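Local coordinates for protein leucine aminopeptidase (Legionella pneumophila, PDB 5GNE) that probably acts as a zinc-dependent aminopeptidase of family M28, removing residues from the N-terminus of peptides, at residues V218-R228 / L366-N375; W280-T291 / K327-T335. One frame throughout, in Å; residues are numbered along the deposited sequence.

Interaction 1 (V218-R228 / L366-N375); sequences VVFSSNFELNR and LAFIVELGLN. With SO4 (sulfate ion), chain E.
Phe224 and Leu226 reach the end of the helix at 366-373 through different first torsions. In Phe224, CG lies between the backbone N and the carbonyl carbon (chi1 56°). Phe224 CZ is 4.0 Å from Val370 CG2, which lies at the ring edge. Ser222 OG sits over the centre of one ring face and donates to Phe224 O. In Leu226, CG is anti to the carbonyl carbon (chi1 -75°), and the two methyls divide the work. Leu226 CD1 meets Ile369 CG2 at 3.4 Å, while CD2 packs on CA of Gly373 and on CD2 of Leu374. In the last turn of helix 202-221, Val218 CG1 touches Leu366 CD1 at 3.7 Å. This turn of the M28 peptidase fold packs directly on the C-terminal part of helix 355-373, and the loop leading to strand 230-235 continues the contact along it. The backbone N of Asn227 donates to Gly373 O at 2.9 Å, near the C-terminal end of helix 355-373. Arg228 adds a weak bond from NE to Leu372 O. Its guanidinium is also held at the other nitrogens. NH1 and NH2 each donate to a separate oxygen of a sulfate, probably from the crystallisation liquor, and NH1 also bonds Glu184 O.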
loop_
_atom_site.group_PDB
_atom_site.type_symbol
_atom_site.label_atom_id
_atom_site.label_comp_id
_atom_site.label_asym_id
_atom_site.label_seq_id
_atom_site.Cartn_x
_atom_site.Cartn_y
_atom_site.Cartn_z
ATOM N N VAL A 218 -0.039 -13.990 -13.045
ATOM C CA VAL A 218 1.152 -14.766 -13.355
ATOM C C VAL A 218 1.338 -15.962 -12.415
ATOM O O VAL A 218 1.528 -17.090 -12.870
ATOM C CB VAL A 218 2.398 -13.878 -13.342
ATOM C CG1 VAL A 218 3.652 -14.733 -13.435
ATOM C CG2 VAL A 218 2.325 -12.903 -14.509
ATOM N N VAL A 219 1.225 -15.725 -11.114
ATOM C CA VAL A 219 1.304 -16.800 -10.127
ATOM C C VAL A 219 0.255 -17.908 -10.374
ATOM O O VAL A 219 0.577 -19.087 -10.290
ATOM C CB VAL A 219 1.132 -16.248 -8.692
ATOM C CG1 VAL A 219 0.859 -17.372 -7.718
ATOM C CG2 VAL A 219 2.368 -15.451 -8.259
ATOM N N PHE A 220 -0.974 -17.546 -10.739
ATOM C CA PHE A 220 -1.996 -18.559 -11.029
ATOM C C PHE A 220 -1.619 -19.403 -12.246
ATOM O O PHE A 220 -1.886 -20.609 -12.291
ATOM C CB PHE A 220 -3.382 -17.937 -11.273
ATOM C CG PHE A 220 -4.146 -17.580 -10.016
ATOM C CD1 PHE A 220 -4.469 -18.543 -9.098
ATOM C CD2 PHE A 220 -4.596 -16.293 -9.796
ATOM C CE1 PHE A 220 -5.184 -18.221 -7.953
ATOM C CE2 PHE A 220 -5.314 -15.966 -8.655
ATOM C CZ PHE A 220 -5.609 -16.924 -7.740
ATOM N N SER A 221 -1.019 -18.762 -13.241
ATOM C CA SER A 221 -0.643 -19.452 -14.471
ATOM C C SER A 221 0.736 -20.125 -14.369
ATOM O O SER A 221 1.147 -20.829 -15.280
ATOM C CB SER A 221 -0.683 -18.487 -15.650
ATOM O OG SER A 221 0.209 -17.419 -15.427
ATOM N N SER A 222 1.455 -19.883 -13.279
ATOM C CA SER A 222 2.731 -20.570 -13.016
ATOM C C SER A 222 2.658 -22.110 -13.012
ATOM O O SER A 222 1.608 -22.694 -12.748
ATOM C CB SER A 222 3.289 -20.093 -11.660
ATOM O OG SER A 222 4.330 -20.928 -11.142
ATOM N N ASN A 223 3.788 -22.752 -13.322
ATOM C CA ASN A 223 3.884 -24.216 -13.362
ATOM C C ASN A 223 4.375 -24.786 -12.026
ATOM O O ASN A 223 4.371 -25.997 -11.818
ATOM C CB ASN A 223 4.802 -24.678 -14.498
ATOM C CG ASN A 223 4.050 -24.910 -15.795
ATOM O OD1 ASN A 223 4.210 -24.164 -16.765
ATOM N ND2 ASN A 223 3.222 -25.954 -15.822
ATOM N N PHE A 224 4.855 -23.912 -11.152
ATOM C CA PHE A 224 5.274 -24.317 -9.820
ATOM C C PHE A 224 4.419 -23.605 -8.766
ATOM O O PHE A 224 3.845 -22.539 -8.996
ATOM C CB PHE A 224 6.769 -24.060 -9.592
ATOM C CG PHE A 224 7.190 -22.628 -9.828
ATOM C CD1 PHE A 224 7.101 -21.680 -8.812
ATOM C CD2 PHE A 224 7.661 -22.229 -11.076
ATOM C CE1 PHE A 224 7.476 -20.377 -9.034
ATOM C CE2 PHE A 224 8.043 -20.928 -11.297
ATOM C CZ PHE A 224 7.949 -20.003 -10.275
ATOM N N GLU A 225 4.286 -24.249 -7.626
ATOM C CA GLU A 225 3.570 -23.689 -6.502
ATOM C C GLU A 225 4.578 -22.984 -5.600
ATOM O O GLU A 225 5.785 -23.139 -5.775
ATOM C CB GLU A 225 2.813 -24.773 -5.759
ATOM C CG GLU A 225 1.594 -25.243 -6.524
ATOM C CD GLU A 225 0.473 -25.648 -5.606
ATOM O OE1 GLU A 225 0.721 -25.735 -4.390
ATOM O OE2 GLU A 225 -0.651 -25.866 -6.086
ATOM N N LEU A 226 4.096 -22.168 -4.677
ATOM C CA LEU A 226 5.003 -21.555 -3.713
ATOM C C LEU A 226 4.935 -22.370 -2.437
ATOM O O LEU A 226 3.978 -23.096 -2.232
ATOM C CB LEU A 226 4.592 -20.119 -3.471
ATOM C CG LEU A 226 5.027 -19.337 -4.714
ATOM C CD1 LEU A 226 4.324 -18.026 -4.739
ATOM C CD2 LEU A 226 6.536 -19.133 -4.770
ATOM N N ASN A 227 5.935 -22.246 -1.570
ATOM C CA ASN A 227 5.896 -22.946 -0.301
ATOM C C ASN A 227 5.334 -22.119 0.853
ATOM O O ASN A 227 5.357 -22.565 1.996
ATOM C CB ASN A 227 7.300 -23.430 0.062
ATOM C CG ASN A 227 7.846 -24.448 -0.918
ATOM O OD1 ASN A 227 7.102 -25.233 -1.511
ATOM N ND2 ASN A 227 9.156 -24.458 -1.079
ATOM N N ARG A 228 4.816 -20.931 0.546
ATOM C CA ARG A 228 4.238 -20.038 1.552
ATOM C C ARG A 228 2.956 -19.499 0.972
ATOM O O ARG A 228 2.874 -19.348 -0.238
ATOM C CB ARG A 228 5.146 -18.850 1.836
ATOM C CG ARG A 228 6.587 -19.189 1.973
ATOM C CD ARG A 228 7.439 -17.934 2.216
ATOM N NE ARG A 228 8.655 -18.368 2.890
ATOM C CZ ARG A 228 8.700 -18.789 4.147
ATOM N NH1 ARG A 228 7.611 -18.790 4.896
ATOM N NH2 ARG A 228 9.840 -19.184 4.653
ATOM N N LEU A 366 7.459 -10.175 -8.808
ATOM C CA LEU A 366 7.500 -11.617 -9.047
ATOM C C LEU A 366 8.811 -12.239 -8.561
ATOM O O LEU A 366 8.801 -13.326 -8.000
ATOM C CB LEU A 366 7.264 -11.904 -10.523
ATOM C CG LEU A 366 5.800 -11.709 -10.952
ATOM C CD1 LEU A 366 5.583 -11.780 -12.466
ATOM C CD2 LEU A 366 4.911 -12.714 -10.271
ATOM N N ALA A 367 9.942 -11.565 -8.771
ATOM C CA ALA A 367 11.220 -12.018 -8.197
ATOM C C ALA A 367 11.126 -12.081 -6.656
ATOM O O ALA A 367 11.574 -13.046 -5.999
ATOM C CB ALA A 367 12.340 -11.112 -8.629
ATOM N N PHE A 368 10.540 -11.031 -6.089
ATOM C CA PHE A 368 10.245 -10.974 -4.667
ATOM C C PHE A 368 9.465 -12.209 -4.216
ATOM O O PHE A 368 9.870 -12.917 -3.302
ATOM C CB PHE A 368 9.477 -9.689 -4.391
ATOM C CG PHE A 368 9.300 -9.367 -2.942
ATOM C CD1 PHE A 368 10.327 -8.789 -2.207
ATOM C CD2 PHE A 368 8.063 -9.556 -2.335
ATOM C CE1 PHE A 368 10.130 -8.457 -0.861
ATOM C CE2 PHE A 368 7.861 -9.234 -1.009
ATOM C CZ PHE A 368 8.894 -8.676 -0.271
ATOM N N ILE A 369 8.358 -12.477 -4.897
ATOM C CA ILE A 369 7.524 -13.622 -4.579
ATOM C C ILE A 369 8.256 -14.960 -4.766
ATOM O O ILE A 369 8.130 -15.859 -3.948
ATOM C CB ILE A 369 6.252 -13.613 -5.422
ATOM C CG1 ILE A 369 5.299 -12.522 -4.940
ATOM C CG2 ILE A 369 5.526 -14.930 -5.318
ATOM C CD1 ILE A 369 4.082 -12.436 -5.801
ATOM N N VAL A 370 9.046 -15.100 -5.822
ATOM C CA VAL A 370 9.722 -16.378 -6.049
ATOM C C VAL A 370 10.836 -16.587 -5.032
ATOM O O VAL A 370 10.941 -17.650 -4.415
ATOM C CB VAL A 370 10.307 -16.484 -7.482
ATOM C CG1 VAL A 370 11.223 -17.688 -7.605
ATOM C CG2 VAL A 370 9.187 -16.586 -8.498
ATOM N N GLU A 371 11.705 -15.604 -4.866
ATOM C CA GLU A 371 12.851 -15.852 -4.018
ATOM C C GLU A 371 12.479 -15.970 -2.532
ATOM O O GLU A 371 13.133 -16.717 -1.793
ATOM C CB GLU A 371 13.919 -14.805 -4.254
ATOM C CG GLU A 371 14.409 -14.824 -5.706
ATOM C CD GLU A 371 15.291 -16.021 -6.030
ATOM O OE1 GLU A 371 15.514 -16.864 -5.146
ATOM O OE2 GLU A 371 15.794 -16.119 -7.167
ATOM N N LEU A 372 11.433 -15.273 -2.097
ATOM C CA LEU A 372 10.912 -15.508 -0.746
ATOM C C LEU A 372 10.008 -16.757 -0.695
ATOM O O LEU A 372 10.052 -17.534 0.271
ATOM C CB LEU A 372 10.151 -14.283 -0.257
ATOM C CG LEU A 372 11.001 -13.074 0.138
ATOM C CD1 LEU A 372 10.127 -11.904 0.496
ATOM C CD2 LEU A 372 11.842 -13.440 1.336
ATOM N N GLY A 373 9.195 -16.937 -1.739
ATOM C CA GLY A 373 8.196 -17.992 -1.815
ATOM C C GLY A 373 8.762 -19.401 -1.847
ATOM O O GLY A 373 8.115 -20.354 -1.423
ATOM N N LEU A 374 9.980 -19.522 -2.361
ATOM C CA LEU A 374 10.677 -20.793 -2.406
ATOM C C LEU A 374 12.032 -20.792 -1.612
ATOM O O LEU A 374 12.788 -21.754 -1.664
ATOM C CB LEU A 374 10.927 -21.129 -3.879
ATOM C CG LEU A 374 9.896 -21.016 -4.992
ATOM C CD1 LEU A 374 10.563 -21.179 -6.363
ATOM C CD2 LEU A 374 8.860 -22.121 -4.803
ATOM N N ASN A 375 12.289 -19.743 -0.832
ATOM C CA ASN A 375 13.483 -19.617 0.049
ATOM C C ASN A 375 14.846 -19.954 -0.579
ATOM O O ASN A 375 15.443 -19.125 -1.277
ATOM C CB ASN A 375 13.313 -20.474 1.291
ATOM C CG ASN A 375 11.994 -20.260 1.963
ATOM O OD1 ASN A 375 10.929 -20.340 1.342
ATOM N ND2 ASN A 375 12.052 -19.994 3.254
HETATM S S SO4 E . 9.169 -20.096 8.045
HETATM O O1 SO4 E . 9.291 -21.371 7.335
HETATM O O2 SO4 E . 10.188 -19.147 7.585
HETATM O O3 SO4 E . 7.839 -19.541 7.824
HETATM O O4 SO4 E . 9.334 -20.342 9.475
#

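Interaction 2 (W280-T291 / K327-T335)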
loop_
_atom_site.group_PDB
_atom_site.type_symbol
_atom_site.label_atom_id
_atom_site.label_comp_id
_atom_site.label_asym_id
_atom_site.label_seq_id
_atom_site.Cartn_x
_atom_site.Cartn_y
_atom_site.Cartn_z
ATOM N N TRP A 280 13.105 3.638 -7.287
ATOM C CA TRP A 280 13.566 4.159 -6.003
ATOM C C TRP A 280 13.003 3.356 -4.828
ATOM O O TRP A 280 11.812 3.058 -4.776
ATOM C CB TRP A 280 13.170 5.640 -5.869
ATOM C CG TRP A 280 13.995 6.566 -6.721
ATOM C CD1 TRP A 280 15.176 7.137 -6.387
ATOM C CD2 TRP A 280 13.716 6.974 -8.074
ATOM N NE1 TRP A 280 15.642 7.909 -7.432
ATOM C CE2 TRP A 280 14.772 7.809 -8.481
ATOM C CE3 TRP A 280 12.679 6.710 -8.971
ATOM C CZ2 TRP A 280 14.811 8.404 -9.748
ATOM C CZ3 TRP A 280 12.724 7.294 -10.237
ATOM C CH2 TRP A 280 13.780 8.131 -10.609
ATOM N N LEU A 281 13.878 3.026 -3.883
ATOM C CA LEU A 281 13.490 2.340 -2.663
ATOM C C LEU A 281 13.435 3.346 -1.540
ATOM O O LEU A 281 14.266 4.263 -1.494
ATOM C CB LEU A 281 14.492 1.238 -2.318
ATOM C CG LEU A 281 14.653 0.151 -3.381
ATOM C CD1 LEU A 281 15.681 -0.875 -2.949
ATOM C CD2 LEU A 281 13.308 -0.515 -3.668
ATOM N N LEU A 282 12.498 3.152 -0.611
ATOM C CA LEU A 282 12.339 4.084 0.498
ATOM C C LEU A 282 13.219 3.637 1.621
ATOM O O LEU A 282 13.387 2.440 1.812
ATOM C CB LEU A 282 10.896 4.146 0.959
ATOM C CG LEU A 282 10.101 5.193 0.185
ATOM C CD1 LEU A 282 9.595 4.656 -1.152
ATOM C CD2 LEU A 282 8.977 5.730 1.038
ATOM N N LYS A 283 13.838 4.572 2.338
ATOM C CA LYS A 283 14.711 4.125 3.414
ATOM C C LYS A 283 14.187 4.380 4.829
ATOM O O LYS A 283 14.796 3.915 5.789
ATOM C CB LYS A 283 16.117 4.719 3.291
ATOM C CG LYS A 283 16.328 5.869 2.341
ATOM C CD LYS A 283 17.815 6.257 2.417
ATOM C CE LYS A 283 18.220 7.338 1.433
ATOM N NZ LYS A 283 19.564 7.894 1.779
ATOM N N ASP A 284 13.099 5.122 4.990
ATOM C CA ASP A 284 12.529 5.224 6.333
ATOM C C ASP A 284 11.230 4.412 6.487
ATOM O O ASP A 284 10.460 4.227 5.547
ATOM C CB ASP A 284 12.356 6.701 6.751
ATOM C CG ASP A 284 11.714 7.559 5.680
ATOM O OD1 ASP A 284 10.611 7.217 5.218
ATOM O OD2 ASP A 284 12.324 8.596 5.313
ATOM N N TYR A 285 11.005 3.929 7.699
ATOM C CA TYR A 285 9.787 3.218 8.012
ATOM C C TYR A 285 9.644 1.930 7.204
ATOM O O TYR A 285 8.539 1.478 6.938
ATOM C CB TYR A 285 8.573 4.129 7.814
ATOM C CG TYR A 285 8.167 4.821 9.090
ATOM C CD1 TYR A 285 7.277 4.209 9.974
ATOM C CD2 TYR A 285 8.678 6.059 9.429
ATOM C CE1 TYR A 285 6.902 4.821 11.157
ATOM C CE2 TYR A 285 8.314 6.678 10.610
ATOM C CZ TYR A 285 7.426 6.053 11.467
ATOM O OH TYR A 285 7.060 6.664 12.640
ATOM N N VAL A 286 10.783 1.343 6.848
ATOM C CA VAL A 286 10.859 0.063 6.134
ATOM C C VAL A 286 11.928 -0.776 6.806
ATOM O O VAL A 286 12.692 -0.262 7.603
ATOM C CB VAL A 286 11.207 0.226 4.635
ATOM C CG1 VAL A 286 10.053 0.870 3.881
ATOM C CG2 VAL A 286 12.473 1.066 4.475
ATOM N N ASP A 287 11.956 -2.067 6.515
ATOM C CA ASP A 287 13.015 -2.957 6.987
ATOM C C ASP A 287 14.235 -2.800 6.102
ATOM O O ASP A 287 14.134 -2.944 4.881
ATOM C CB ASP A 287 12.563 -4.418 6.959
ATOM C CG ASP A 287 13.553 -5.353 7.623
ATOM O OD1 ASP A 287 14.227 -6.137 6.923
ATOM O OD2 ASP A 287 13.642 -5.314 8.863
ATOM N N LYS A 288 15.385 -2.518 6.702
ATOM C CA LYS A 288 16.605 -2.324 5.925
ATOM C C LYS A 288 17.051 -3.615 5.278
ATOM O O LYS A 288 17.413 -3.606 4.115
ATOM C CB LYS A 288 17.727 -1.766 6.821
ATOM C CG LYS A 288 19.082 -1.451 6.145
ATOM C CD LYS A 288 19.006 -0.364 5.081
ATOM C CE LYS A 288 20.386 -0.044 4.462
ATOM N NZ LYS A 288 21.359 0.623 5.408
ATOM N N GLY A 289 16.906 -4.733 5.983
ATOM C CA GLY A 289 17.198 -6.049 5.428
ATOM C C GLY A 289 16.367 -6.400 4.202
ATOM O O GLY A 289 16.906 -6.746 3.160
ATOM N N LEU A 290 15.050 -6.296 4.326
ATOM C CA LEU A 290 14.142 -6.537 3.210
ATOM C C LEU A 290 14.411 -5.565 2.055
ATOM O O LEU A 290 14.254 -5.915 0.880
ATOM C CB LEU A 290 12.684 -6.426 3.677
ATOM C CG LEU A 290 11.594 -7.098 2.834
ATOM C CD1 LEU A 290 11.931 -8.570 2.608
ATOM C CD2 LEU A 290 10.210 -6.967 3.486
ATOM N N THR A 291 14.795 -4.339 2.395
ATOM C CA THR A 291 15.102 -3.320 1.383
ATOM C C THR A 291 16.399 -3.600 0.622
ATOM O O THR A 291 16.440 -3.432 -0.600
ATOM C CB THR A 291 15.160 -1.913 2.018
ATOM O OG1 THR A 291 13.885 -1.621 2.618
ATOM C CG2 THR A 291 15.488 -0.848 0.973
ATOM N N LYS A 327 8.006 -6.744 8.831
ATOM C CA LYS A 327 9.042 -6.293 7.898
ATOM C C LYS A 327 8.462 -5.847 6.570
ATOM O O LYS A 327 7.645 -6.511 5.960
ATOM C CB LYS A 327 10.080 -7.383 7.682
ATOM C CG LYS A 327 10.930 -7.633 8.928
ATOM C CD LYS A 327 11.882 -8.788 8.712
ATOM C CE LYS A 327 12.826 -8.973 9.870
ATOM N NZ LYS A 327 13.934 -9.866 9.456
ATOM N N THR A 328 8.967 -4.735 6.093
ATOM C CA THR A 328 8.321 -3.953 5.078
ATOM C C THR A 328 9.307 -3.448 4.048
ATOM O O THR A 328 10.405 -3.056 4.389
ATOM C CB THR A 328 7.592 -2.793 5.779
ATOM O OG1 THR A 328 6.226 -3.164 6.025
ATOM C CG2 THR A 328 7.636 -1.532 5.010
ATOM N N THR A 329 8.924 -3.488 2.780
ATOM C CA THR A 329 9.700 -2.813 1.740
ATOM C C THR A 329 8.770 -2.063 0.779
ATOM O O THR A 329 7.635 -2.489 0.542
ATOM C CB THR A 329 10.580 -3.803 0.953
ATOM O OG1 THR A 329 11.356 -3.075 -0.004
ATOM C CG2 THR A 329 9.740 -4.810 0.201
ATOM N N TYR A 330 9.241 -0.948 0.235
ATOM C CA TYR A 330 8.399 -0.066 -0.578
ATOM C C TYR A 330 9.139 0.487 -1.808
ATOM O O TYR A 330 9.816 1.507 -1.723
ATOM C CB TYR A 330 7.845 1.069 0.315
ATOM C CG TYR A 330 6.962 2.134 -0.337
ATOM C CD1 TYR A 330 6.413 1.980 -1.614
ATOM C CD2 TYR A 330 6.675 3.302 0.346
ATOM C CE1 TYR A 330 5.629 2.982 -2.184
ATOM C CE2 TYR A 330 5.892 4.299 -0.209
ATOM C CZ TYR A 330 5.380 4.136 -1.467
ATOM O OH TYR A 330 4.592 5.137 -1.982
ATOM N N PRO A 331 9.041 -0.205 -2.957
ATOM C CA PRO A 331 9.599 0.363 -4.200
ATOM C C PRO A 331 8.683 1.455 -4.779
ATOM O O PRO A 331 7.458 1.278 -4.818
ATOM C CB PRO A 331 9.684 -0.851 -5.132
ATOM C CG PRO A 331 8.549 -1.741 -4.678
ATOM C CD PRO A 331 8.456 -1.547 -3.170
ATOM N N SER A 332 9.262 2.560 -5.240
ATOM C CA SER A 332 8.466 3.667 -5.763
ATOM C C SER A 332 8.911 4.204 -7.147
ATOM O O SER A 332 10.094 4.245 -7.475
ATOM C CB SER A 332 8.483 4.790 -4.737
ATOM O OG SER A 332 7.637 5.839 -5.133
ATOM N N ALA A 333 7.929 4.642 -7.935
ATOM C CA ALA A 333 8.139 5.206 -9.266
ATOM C C ALA A 333 9.003 6.473 -9.307
ATOM O O ALA A 333 9.727 6.690 -10.273
ATOM C CB ALA A 333 6.779 5.489 -9.928
ATOM N N THR A 334 8.925 7.300 -8.266
ATOM C CA THR A 334 9.595 8.610 -8.250
ATOM C C THR A 334 10.374 8.844 -6.955
ATOM O O THR A 334 10.129 8.164 -5.955
ATOM C CB THR A 334 8.592 9.773 -8.422
ATOM O OG1 THR A 334 7.631 9.720 -7.365
ATOM C CG2 THR A 334 7.859 9.676 -9.746
ATOM N N THR A 335 11.357 9.745 -7.005
ATOM C CA THR A 335 12.005 10.287 -5.802
ATOM C C THR A 335 11.129 11.387 -5.249
ATOM O O THR A 335 10.254 11.882 -5.952
ATOM C CB THR A 335 13.392 10.863 -6.075
ATOM O OG1 THR A 335 14.118 9.985 -6.932
ATOM C CG2 THR A 335 14.184 11.039 -4.776
HETATM O O HOH W 1 11.868 -0.114 0.898
#
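Strands 279-282 and 328-332 run antiparallel. Trp280 and Ser332 form a hydrogen-bonded pair: Ser332 N donates to Trp280 O at 2.6 Å, and Trp280 N donates back to Ser332 O. Leu281 and Pro331 form the next, non-hydrogen-bonded pair. Proline has no N-H to give, but its CA lies close to Trp280 O. Beyond a weak bond from Leu282 N to Tyr330 O, the backbones part. Water 1 joins them here: it accepts from Tyr330 N and donates to Leu282 O and Thr291 OG1. They meet again where Asp287 N donates to Thr328 O at 2.8 Å.

Leu282 lays CD1 over one face of the Tyr330 ring, a CH-pi contact 3.8 Å from the centroid. Its CD2 touches ring atom CD2. The tyrosine OH bonds Asp266 O, the backbone of a zinc ligand. Leu290 rests CG on CB of Thr329. Asp287 is the N-cap of helix 288-302. With CG anti to the backbone N (chi1 -172°), Asp287 OD1 accepts from Leu290 N at 2.7 Å through its anti lone pair. The aliphatic chain of Lys327 runs past this carboxylate, and Lys327 CG is 3.6 Å from Asp287 OD2. Lys327 NZ is 4.5 Å from Asp287 OD1, too far for a salt bridge. The lysine charge may still favour the negative form of Asp287 through space, while Tyr330, packed against Leu282 and bonded to Asp266 O, probably helps position that zinc ligand.

Overall arrangement
The centres of the two contacts are about 21 Å apart, and helix 355-373 links them. They meet at Phe368 on this helix: Phe368 CE1 is 3.8 Å from Thr329 CG2 and 3.9 Å from Leu290 CD1. Phe368 also packs on Ile186 and Ile188 of strand 185-191. Strand 328-332 is followed in the chain by helix 355-373, and along the chain both segments of interaction 2 fall between the two segments of interaction 1. Interaction 2 is the one near the metals: the side chain of Tyr330 is about 6 Å from a zinc ion. Interaction 1 lies away from the zinc site.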